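Local structure of OBody AM1L10 (Pyrobaculum aerophilum, 4GN3) at residues 55-60 with 98-103. The protein is an engineered OB-fold binding protein (OBody) that probably recognises a partner protein through a surface that in OB-fold relatives often binds nucleic acid. Residues are numbered along the deposited sequence; the frame is centred on the assembly and turned at random.
Sequences SVYLEY and GVEIFP
Val56 pairs with Ile101 where strands 55-59 and 99-103 run parallel, their axes 4.6 Å apart at closest and inclined by 46°. Two backbone bonds join them: Ile101 N gives to Ser55 O at 2.8 Å, and Tyr57 N to Ile101 O at 3.0 Å. One water bridges Ser55 N and Val99 O. This parallel pairing closes the curled sheet of the OB-fold barrel. On one face, Val56 CG1, anti to its backbone N (chi1 178°), meets Pro103 CG at 3.6 Å. Ile82 of strand 79-88 covers both residues. On the other face the Tyr57 ring lies between Glu100 and Phe102. Glu100 CD comes 3.5 Å from Tyr57 CD2, with carboxylate and ring planes 38° apart. Phe102 CD1 is 3.3 Å from Tyr57 CZ. The Tyr57 hydroxyl bonds to Glu87 and Lys62. Outside the two strands, Glu100 OE1 forms a salt bridge with a basic side chain of the other protein's chain, and a basic side chain of that chain also makes a cation-pi contact with Tyr57. Replacing Glu100 with an alanine would probably leave the basic partner of its salt bridge without its carboxylate and one flank of the Tyr57 ring less covered. The contact thus joins an apolar barrel interior to a charged, aromatic face that engages the partner protein.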
loop_
_atom_site.group_PDB
_atom_site.type_symbol
_atom_site.label_atom_id
_atom_site.label_comp_id
_atom_site.label_asym_id
_atom_site.label_seq_id
_atom_site.Cartn_x
_atom_site.Cartn_y
_atom_site.Cartn_z
ATOM N N SER B 55 2.228 -7.462 -9.056
ATOM C CA SER B 55 2.025 -6.149 -8.461
ATOM C C SER B 55 2.932 -5.104 -9.079
ATOM O O SER B 55 4.154 -5.258 -9.106
ATOM C CB SER B 55 2.286 -6.198 -6.953
ATOM O OG SER B 55 1.326 -7.000 -6.284
ATOM N N VAL B 56 2.308 -4.036 -9.561
ATOM C CA VAL B 56 3.011 -2.871 -10.068
ATOM C C VAL B 56 2.720 -1.740 -9.083
ATOM O O VAL B 56 1.566 -1.340 -8.906
ATOM C CB VAL B 56 2.538 -2.501 -11.496
ATOM C CG1 VAL B 56 3.255 -1.258 -12.001
ATOM C CG2 VAL B 56 2.760 -3.667 -12.452
ATOM N N TYR B 57 3.755 -1.229 -8.427
ATOM C CA TYR B 57 3.502 -0.204 -7.423
ATOM C C TYR B 57 3.873 1.198 -7.871
ATOM O O TYR B 57 4.851 1.417 -8.591
ATOM C CB TYR B 57 4.142 -0.550 -6.076
ATOM C CG TYR B 57 5.610 -0.238 -5.975
ATOM C CD1 TYR B 57 6.047 0.966 -5.422
ATOM C CD2 TYR B 57 6.564 -1.147 -6.417
ATOM C CE1 TYR B 57 7.395 1.253 -5.315
ATOM C CE2 TYR B 57 7.920 -0.871 -6.310
ATOM C CZ TYR B 57 8.326 0.329 -5.761
ATOM O OH TYR B 57 9.664 0.615 -5.657
ATOM N N LEU B 58 3.067 2.145 -7.421
ATOM C CA LEU B 58 3.327 3.561 -7.647
ATOM C C LEU B 58 3.446 4.185 -6.265
ATOM O O LEU B 58 2.619 3.920 -5.387
ATOM C CB LEU B 58 2.204 4.219 -8.458
ATOM C CG LEU B 58 2.066 3.785 -9.931
ATOM C CD1 LEU B 58 1.484 2.384 -10.057
ATOM C CD2 LEU B 58 1.192 4.782 -10.676
ATOM N N GLU B 59 4.494 4.978 -6.078
ATOM C CA GLU B 59 4.800 5.578 -4.784
ATOM C C GLU B 59 5.085 7.054 -4.993
ATOM O O GLU B 59 5.938 7.411 -5.822
ATOM C CB GLU B 59 6.008 4.871 -4.154
ATOM C CG GLU B 59 6.480 5.487 -2.843
ATOM C CD GLU B 59 7.788 4.896 -2.340
ATOM O OE1 GLU B 59 8.181 3.803 -2.803
ATOM O OE2 GLU B 59 8.420 5.529 -1.467
ATOM N N TYR B 60 4.365 7.910 -4.267
ATOM C CA TYR B 60 4.540 9.350 -4.417
ATOM C C TYR B 60 5.985 9.764 -4.170
ATOM O O TYR B 60 6.612 9.294 -3.228
ATOM C CB TYR B 60 3.610 10.168 -3.507
ATOM C CG TYR B 60 3.789 11.659 -3.745
ATOM C CD1 TYR B 60 4.627 12.424 -2.928
ATOM C CD2 TYR B 60 3.158 12.291 -4.819
ATOM C CE1 TYR B 60 4.816 13.776 -3.165
ATOM C CE2 TYR B 60 3.340 13.643 -5.066
ATOM C CZ TYR B 60 4.167 14.378 -4.236
ATOM O OH TYR B 60 4.349 15.716 -4.478
ATOM N N GLY B 98 6.269 -11.389 -2.783
ATOM C CA GLY B 98 7.669 -11.762 -2.960
ATOM C C GLY B 98 8.352 -10.922 -4.029
ATOM O O GLY B 98 9.575 -10.744 -4.002
ATOM N N VAL B 99 7.557 -10.392 -4.959
ATOM C CA VAL B 99 8.084 -9.665 -6.121
ATOM C C VAL B 99 7.103 -8.572 -6.569
ATOM O O VAL B 99 5.888 -8.704 -6.392
ATOM C CB VAL B 99 8.393 -10.642 -7.285
ATOM C CG1 VAL B 99 7.113 -11.149 -7.937
ATOM C CG2 VAL B 99 9.298 -9.989 -8.318
ATOM N N GLU B 100 7.642 -7.493 -7.132
ATOM C CA GLU B 100 6.823 -6.416 -7.681
ATOM C C GLU B 100 7.564 -5.698 -8.811
ATOM O O GLU B 100 8.753 -5.956 -9.051
ATOM C CB GLU B 100 6.432 -5.421 -6.583
ATOM C CG GLU B 100 7.629 -4.705 -5.975
ATOM C CD GLU B 100 7.333 -4.045 -4.638
ATOM O OE1 GLU B 100 8.276 -3.605 -3.969
ATOM O OE2 GLU B 100 6.157 -3.936 -4.259
ATOM N N ILE B 101 6.853 -4.796 -9.488
ATOM C CA ILE B 101 7.419 -4.005 -10.582
ATOM C C ILE B 101 7.296 -2.510 -10.298
ATOM O O ILE B 101 6.219 -2.008 -9.944
ATOM C CB ILE B 101 6.774 -4.350 -11.958
ATOM C CG1 ILE B 101 7.059 -5.815 -12.335
ATOM C CG2 ILE B 101 7.288 -3.409 -13.042
ATOM C CD1 ILE B 101 6.275 -6.338 -13.533
ATOM N N PHE B 102 8.419 -1.811 -10.454
ATOM C CA PHE B 102 8.472 -0.365 -10.332
ATOM C C PHE B 102 8.407 0.172 -11.761
ATOM O O PHE B 102 9.367 0.022 -12.510
ATOM C CB PHE B 102 9.782 0.038 -9.636
ATOM C CG PHE B 102 9.877 1.500 -9.293
ATOM C CD1 PHE B 102 8.929 2.106 -8.467
ATOM C CD2 PHE B 102 10.937 2.272 -9.770
ATOM C CE1 PHE B 102 9.027 3.454 -8.140
ATOM C CE2 PHE B 102 11.041 3.622 -9.450
ATOM C CZ PHE B 102 10.083 4.210 -8.632
ATOM N N PRO B 103 7.264 0.778 -12.149
ATOM C CA PRO B 103 7.032 1.090 -13.563
ATOM C C PRO B 103 7.722 2.357 -14.072
ATOM O O PRO B 103 7.847 3.343 -13.346
ATOM C CB PRO B 103 5.512 1.277 -13.623
ATOM C CG PRO B 103 5.159 1.839 -12.285
ATOM C CD PRO B 103 6.144 1.231 -11.301
HETATM O O HOH W 1 3.718 -9.599 -7.623
#